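Local structure of GCN5-related N-acetyltransferase (3G3S) at residues R95-F108 with Y218-K230. The protein probably transfers an acetyl group from acetyl-coenzyme A to an amine substrate, as members of the GCN5-related N-acetyltransferase family do. Residues are numbered along the deposited sequence; the frame is centred on the assembly and turned at random.
Sequences RFFTRYATKKDTEF and YPSWDAHTLTSLK. With CAC (cacodylate ion), chain D; EDO (1,2-ethanediol), chain F.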
loop_
_atom_site.group_PDB
_atom_site.type_symbol
_atom_site.label_atom_id
_atom_site.label_comp_id
_atom_site.label_asym_id
_atom_site.label_seq_id
_atom_site.Cartn_x
_atom_site.Cartn_y
_atom_site.Cartn_z
ATOM N N ARG A 95 24.108 17.933 -16.101
ATOM C CA ARG A 95 24.593 17.009 -17.123
ATOM C C ARG A 95 23.372 16.220 -17.579
ATOM O O ARG A 95 22.697 15.622 -16.754
ATOM C CB ARG A 95 25.629 16.018 -16.583
ATOM C CG ARG A 95 26.154 14.964 -17.633
ATOM C CD ARG A 95 27.125 13.916 -17.025
ATOM N NE ARG A 95 26.497 12.822 -16.243
ATOM C CZ ARG A 95 26.157 11.611 -16.724
ATOM N NH1 ARG A 95 26.358 11.291 -18.004
ATOM N NH2 ARG A 95 25.608 10.690 -15.920
ATOM N N PHE A 96 23.131 16.225 -18.879
ATOM C CA PHE A 96 22.026 15.555 -19.500
ATOM C C PHE A 96 22.516 14.207 -19.945
ATOM O O PHE A 96 23.584 14.127 -20.496
ATOM C CB PHE A 96 21.567 16.363 -20.721
ATOM C CG PHE A 96 20.616 15.624 -21.634
ATOM C CD1 PHE A 96 19.295 15.373 -21.229
ATOM C CD2 PHE A 96 21.032 15.196 -22.899
ATOM C CE1 PHE A 96 18.412 14.707 -22.053
ATOM C CE2 PHE A 96 20.153 14.538 -23.744
ATOM C CZ PHE A 96 18.837 14.293 -23.321
ATOM N N PHE A 97 21.737 13.155 -19.708
ATOM C CA PHE A 97 22.129 11.805 -20.128
ATOM C C PHE A 97 20.890 10.925 -20.249
ATOM O O PHE A 97 19.789 11.355 -19.896
ATOM C CB PHE A 97 23.197 11.186 -19.194
ATOM C CG PHE A 97 22.705 10.862 -17.812
ATOM C CD1 PHE A 97 22.574 11.843 -16.866
ATOM C CD2 PHE A 97 22.390 9.569 -17.453
ATOM C CE1 PHE A 97 22.160 11.551 -15.612
ATOM C CE2 PHE A 97 21.944 9.270 -16.197
ATOM C CZ PHE A 97 21.820 10.267 -15.263
ATOM N N THR A 98 21.091 9.711 -20.769
ATOM C CA THR A 98 20.020 8.768 -21.046
ATOM C C THR A 98 20.116 7.523 -20.211
ATOM O O THR A 98 21.195 6.951 -20.066
ATOM C CB THR A 98 20.031 8.336 -22.529
ATOM O OG1 THR A 98 19.905 9.508 -23.350
ATOM C CG2 THR A 98 18.875 7.365 -22.845
ATOM N N ARG A 99 18.988 7.170 -19.594
ATOM C CA ARG A 99 18.846 5.951 -18.814
ATOM C C ARG A 99 17.878 5.093 -19.607
ATOM O O ARG A 99 17.224 5.587 -20.535
ATOM C CB ARG A 99 18.327 6.227 -17.410
ATOM C CG ARG A 99 19.362 6.878 -16.496
ATOM C CD ARG A 99 18.792 7.186 -15.105
ATOM N NE ARG A 99 18.246 6.005 -14.426
ATOM C CZ ARG A 99 18.855 5.302 -13.491
ATOM N NH1 ARG A 99 20.079 5.591 -13.095
ATOM N NH2 ARG A 99 18.235 4.279 -12.948
ATOM N N TYR A 100 17.816 3.808 -19.249
ATOM C CA TYR A 100 17.018 2.843 -19.990
ATOM C C TYR A 100 16.087 2.076 -19.056
ATOM O O TYR A 100 16.524 1.313 -18.202
ATOM C CB TYR A 100 17.954 1.889 -20.778
ATOM C CG TYR A 100 18.877 2.672 -21.716
ATOM C CD1 TYR A 100 20.074 3.177 -21.252
ATOM C CD2 TYR A 100 18.527 2.942 -23.055
ATOM C CE1 TYR A 100 20.921 3.933 -22.060
ATOM C CE2 TYR A 100 19.383 3.696 -23.877
ATOM C CZ TYR A 100 20.569 4.196 -23.354
ATOM O OH TYR A 100 21.446 4.915 -24.111
ATOM N N ALA A 101 14.791 2.293 -19.247
ATOM C CA ALA A 101 13.784 1.627 -18.487
ATOM C C ALA A 101 13.618 0.237 -19.100
ATOM O O ALA A 101 13.806 0.069 -20.291
ATOM C CB ALA A 101 12.495 2.376 -18.593
ATOM N N THR A 102 13.223 -0.709 -18.284
ATOM C CA THR A 102 12.946 -2.067 -18.764
ATOM C C THR A 102 11.475 -2.374 -18.485
ATOM O O THR A 102 10.834 -1.741 -17.648
ATOM C CB THR A 102 13.890 -3.116 -18.111
ATOM O OG1 THR A 102 13.583 -3.279 -16.717
ATOM C CG2 THR A 102 15.379 -2.713 -18.297
ATOM N N LYS A 103 10.937 -3.344 -19.227
ATOM C CA LYS A 103 9.562 -3.761 -19.082
ATOM C C LYS A 103 9.433 -4.423 -17.732
ATOM O O LYS A 103 10.364 -5.092 -17.283
ATOM C CB LYS A 103 9.173 -4.719 -20.214
ATOM C CG LYS A 103 9.194 -4.051 -21.571
ATOM C CD LYS A 103 8.562 -4.912 -22.666
ATOM C CE LYS A 103 8.621 -4.185 -24.010
ATOM N NZ LYS A 103 8.048 -4.977 -25.134
ATOM N N LYS A 104 8.288 -4.228 -17.081
ATOM C CA LYS A 104 8.023 -4.805 -15.769
ATOM C C LYS A 104 7.311 -6.155 -15.790
ATOM O O LYS A 104 6.910 -6.634 -14.735
ATOM C CB LYS A 104 7.221 -3.822 -14.920
ATOM C CG LYS A 104 7.897 -2.440 -14.788
ATOM C CD LYS A 104 9.309 -2.572 -14.268
ATOM C CE LYS A 104 10.119 -1.274 -14.338
ATOM N NZ LYS A 104 11.577 -1.601 -14.075
ATOM N N ASP A 105 7.174 -6.763 -16.962
ATOM C CA ASP A 105 6.503 -8.083 -17.118
ATOM C C ASP A 105 7.481 -9.214 -17.456
ATOM O O ASP A 105 7.142 -10.180 -18.165
ATOM C CB ASP A 105 5.435 -7.994 -18.220
ATOM C CG ASP A 105 6.014 -7.625 -19.568
ATOM O OD1 ASP A 105 7.246 -7.449 -19.675
ATOM O OD2 ASP A 105 5.228 -7.496 -20.531
ATOM N N THR A 106 8.677 -9.105 -16.915
ATOM C CA THR A 106 9.772 -10.005 -17.204
ATOM C C THR A 106 9.494 -11.478 -16.974
ATOM O O THR A 106 8.988 -11.864 -15.935
ATOM C CB THR A 106 10.951 -9.646 -16.303
ATOM O OG1 THR A 106 11.046 -8.224 -16.227
ATOM C CG2 THR A 106 12.219 -10.212 -16.844
ATOM N N GLU A 107 9.862 -12.294 -17.952
ATOM C CA GLU A 107 9.817 -13.739 -17.816
ATOM C C GLU A 107 11.263 -14.145 -17.594
ATOM O O GLU A 107 12.069 -14.025 -18.499
ATOM C CB GLU A 107 9.273 -14.412 -19.093
ATOM C CG GLU A 107 7.809 -14.130 -19.433
ATOM C CD GLU A 107 7.419 -14.642 -20.840
ATOM O OE1 GLU A 107 7.976 -15.670 -21.303
ATOM O OE2 GLU A 107 6.546 -14.008 -21.477
ATOM N N PHE A 108 11.596 -14.591 -16.394
ATOM C CA PHE A 108 12.956 -15.030 -16.070
ATOM C C PHE A 108 13.157 -16.516 -16.344
ATOM O O PHE A 108 12.248 -17.299 -16.148
ATOM C CB PHE A 108 13.266 -14.774 -14.601
ATOM C CG PHE A 108 13.313 -13.320 -14.254
ATOM C CD1 PHE A 108 14.363 -12.538 -14.698
ATOM C CD2 PHE A 108 12.314 -12.732 -13.494
ATOM C CE1 PHE A 108 14.414 -11.195 -14.392
ATOM C CE2 PHE A 108 12.366 -11.379 -13.185
ATOM C CZ PHE A 108 13.410 -10.621 -13.632
ATOM N N TYR A 218 8.971 -8.820 -7.109
ATOM C CA TYR A 218 9.426 -8.518 -8.461
ATOM C C TYR A 218 10.747 -7.772 -8.368
ATOM O O TYR A 218 10.826 -6.748 -7.655
ATOM C CB TYR A 218 8.435 -7.674 -9.253
ATOM C CG TYR A 218 8.994 -7.298 -10.595
ATOM C CD1 TYR A 218 9.142 -8.256 -11.585
ATOM C CD2 TYR A 218 9.435 -5.996 -10.878
ATOM C CE1 TYR A 218 9.692 -7.949 -12.814
ATOM C CE2 TYR A 218 9.976 -5.682 -12.128
ATOM C CZ TYR A 218 10.098 -6.685 -13.093
ATOM O OH TYR A 218 10.627 -6.417 -14.326
ATOM N N PRO A 219 11.816 -8.299 -9.000
ATOM C CA PRO A 219 13.104 -7.622 -9.035
ATOM C C PRO A 219 13.179 -6.664 -10.216
ATOM O O PRO A 219 13.350 -7.063 -11.362
ATOM C CB PRO A 219 14.095 -8.775 -9.186
ATOM C CG PRO A 219 13.325 -9.826 -9.922
ATOM C CD PRO A 219 11.880 -9.622 -9.665
ATOM N N SER A 220 13.012 -5.374 -9.943
ATOM C CA SER A 220 13.050 -4.370 -11.021
ATOM C C SER A 220 14.437 -3.922 -11.424
ATOM O O SER A 220 15.331 -3.795 -10.565
ATOM C CB SER A 220 12.306 -3.097 -10.568
ATOM O OG SER A 220 12.428 -2.076 -11.524
ATOM N N TRP A 221 14.605 -3.620 -12.706
ATOM C CA TRP A 221 15.860 -3.069 -13.229
ATOM C C TRP A 221 15.592 -1.778 -14.006
ATOM O O TRP A 221 14.727 -1.730 -14.891
ATOM C CB TRP A 221 16.542 -4.061 -14.156
ATOM C CG TRP A 221 17.981 -3.794 -14.442
ATOM C CD1 TRP A 221 18.503 -2.829 -15.256
ATOM C CD2 TRP A 221 19.088 -4.557 -13.981
ATOM N NE1 TRP A 221 19.865 -2.926 -15.312
ATOM C CE2 TRP A 221 20.263 -3.980 -14.543
ATOM C CE3 TRP A 221 19.216 -5.664 -13.134
ATOM C CZ2 TRP A 221 21.539 -4.456 -14.263
ATOM C CZ3 TRP A 221 20.502 -6.149 -12.864
ATOM C CH2 TRP A 221 21.641 -5.541 -13.434
ATOM N N ASP A 222 16.330 -0.728 -13.673
ATOM C CA ASP A 222 16.246 0.523 -14.388
ATOM C C ASP A 222 17.719 0.865 -14.658
ATOM O O ASP A 222 18.482 1.158 -13.749
ATOM C CB ASP A 222 15.525 1.575 -13.567
ATOM C CG ASP A 222 15.038 2.724 -14.378
ATOM O OD1 ASP A 222 14.158 2.550 -15.238
ATOM O OD2 ASP A 222 15.470 3.868 -14.059
ATOM N N ALA A 223 18.117 0.755 -15.918
ATOM C CA ALA A 223 19.510 0.840 -16.318
ATOM C C ALA A 223 20.069 2.261 -16.336
ATOM O O ALA A 223 19.576 3.114 -17.057
ATOM C CB ALA A 223 19.686 0.183 -17.690
ATOM N N HIS A 224 21.144 2.478 -15.587
ATOM C CA HIS A 224 21.805 3.777 -15.551
ATOM C C HIS A 224 22.603 4.053 -16.814
ATOM O O HIS A 224 22.833 5.206 -17.173
ATOM C CB HIS A 224 22.737 3.866 -14.350
ATOM C CG HIS A 224 23.325 5.232 -14.137
ATOM N ND1 HIS A 224 22.550 6.355 -13.932
ATOM C CD2 HIS A 224 24.616 5.646 -14.048
ATOM C CE1 HIS A 224 23.334 7.402 -13.729
ATOM N NE2 HIS A 224 24.594 6.999 -13.794
ATOM N N THR A 225 23.012 2.984 -17.500
ATOM C CA THR A 225 23.822 3.081 -18.707
ATOM C C THR A 225 23.467 1.962 -19.683
ATOM O O THR A 225 22.820 0.987 -19.319
ATOM C CB THR A 225 25.266 2.860 -18.357
ATOM O OG1 THR A 225 25.375 1.575 -17.739
ATOM C CG2 THR A 225 25.779 3.929 -17.379
ATOM N N LEU A 226 23.912 2.105 -20.918
ATOM C CA LEU A 226 23.734 1.062 -21.914
ATOM C C LEU A 226 24.375 -0.245 -21.446
ATOM O O LEU A 226 23.841 -1.336 -21.689
ATOM C CB LEU A 226 24.352 1.484 -23.256
ATOM C CG LEU A 226 23.471 2.192 -24.260
ATOM C CD1 LEU A 226 24.319 2.955 -25.284
ATOM C CD2 LEU A 226 22.535 1.160 -24.926
ATOM N N THR A 227 25.527 -0.135 -20.789
ATOM C CA THR A 227 26.223 -1.287 -20.280
ATOM C C THR A 227 25.335 -2.013 -19.293
ATOM O O THR A 227 25.248 -3.249 -19.293
ATOM C CB THR A 227 27.535 -0.854 -19.598
ATOM O OG1 THR A 227 28.414 -0.363 -20.600
ATOM C CG2 THR A 227 28.223 -1.991 -18.884
ATOM N N SER A 228 24.673 -1.238 -18.444
ATOM C CA SER A 228 23.770 -1.808 -17.476
ATOM C C SER A 228 22.574 -2.452 -18.159
ATOM O O SER A 228 22.080 -3.482 -17.687
ATOM C CB SER A 228 23.272 -0.747 -16.507
ATOM O OG SER A 228 22.344 -1.350 -15.646
ATOM N N LEU A 229 22.120 -1.858 -19.263
ATOM C CA LEU A 229 20.987 -2.392 -19.994
ATOM C C LEU A 229 21.359 -3.745 -20.554
ATOM O O LEU A 229 20.587 -4.706 -20.416
ATOM C CB LEU A 229 20.542 -1.467 -21.125
ATOM C CG LEU A 229 19.465 -2.054 -22.043
ATOM C CD1 LEU A 229 18.195 -2.408 -21.258
ATOM C CD2 LEU A 229 19.187 -1.110 -23.166
ATOM N N LYS A 230 22.547 -3.808 -21.168
ATOM C CA LYS A 230 23.019 -5.063 -21.785
ATOM C C LYS A 230 23.140 -6.192 -20.778
ATOM O O LYS A 230 22.874 -7.336 -21.117
ATOM C CB LYS A 230 24.324 -4.845 -22.548
ATOM C CG LYS A 230 24.143 -4.040 -23.846
HETATM AS AS CAC D . 21.358 -0.229 -12.186
HETATM O O1 CAC D . 21.998 0.420 -13.715
HETATM O O2 CAC D . 20.175 0.896 -11.578
HETATM C C1 CAC D . 20.593 -2.046 -12.186
HETATM C C2 CAC D . 22.746 -0.440 -10.786
HETATM C C1 EDO F . 18.868 2.532 -8.525
HETATM O O1 EDO F . 20.100 2.145 -9.144
HETATM C C2 EDO F . 17.799 2.833 -9.565
HETATM O O2 EDO F . 18.097 2.166 -10.798
HETATM O O HOH W 1 23.682 6.686 -19.513
HETATM O O HOH W 2 12.517 0.544 -15.695
HETATM O O HOH W 3 12.256 -4.090 -14.607
#
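Arg-99 reaches across to Asp-222 and His-224, with its chain bent at chi3 (57°). Its NH2 gives a nearly straight bond to Asp-222 OD2 (3.0 Å, 169°), part of a salt bridge. Asp-222 OD2 lies in the guanidinium plane; NH2 reaches its anti side, tilted from the carboxylate plane. NH1 approaches the edge of the His-224 ring at ND1, but that bond is weak and bent. Phe-97 CE2 lies 3.4 Å from His-224 CE1, the two rings meeting obliquely. Tyr-243 OH holds both Arg-99 NE and Asp-222 OD2.

Tyr-100 and Ala-223 form a hydrogen-bonded antiparallel pair, where strands 94-102 and 218-223 adjoin in the central mixed sheet. The Tyr-100 ring leaves on the side of the Ala-223 methyl and packs against the first turn of helix 226-235. Leu-226 CD2 lies over one ring face, and Leu-229 CD2 meets Tyr-100 CB at 4.0 Å.

Past Ala-101, side chains and water join the segments. Thr-102 OG1 donates to Trp-221 O (2.7 Å). Lys-104, bent at chi2 (-55°), brings NZ to Ser-220 OG (2.7 Å), which is also hydrogen-bonded to Glu-186. Tyr-218 OH and Thr-106 OG1 share a hydrogen bond (2.7 Å), OG1 lying in the ring plane. One water links Thr-102 OG1, Lys-104 NZ, Tyr-218 OH and Trp-221 N.

Strand 218-223 also runs parallel to 184-191, probably the GNAT pair that splays for the cofactor. Where it turns into helix 226-235, His-224 N and Ser-228 OG donate to a cacodylate, probably from the crystallisation liquor. Such donors suit an oxyanion, consistent with a ligand site but no proof.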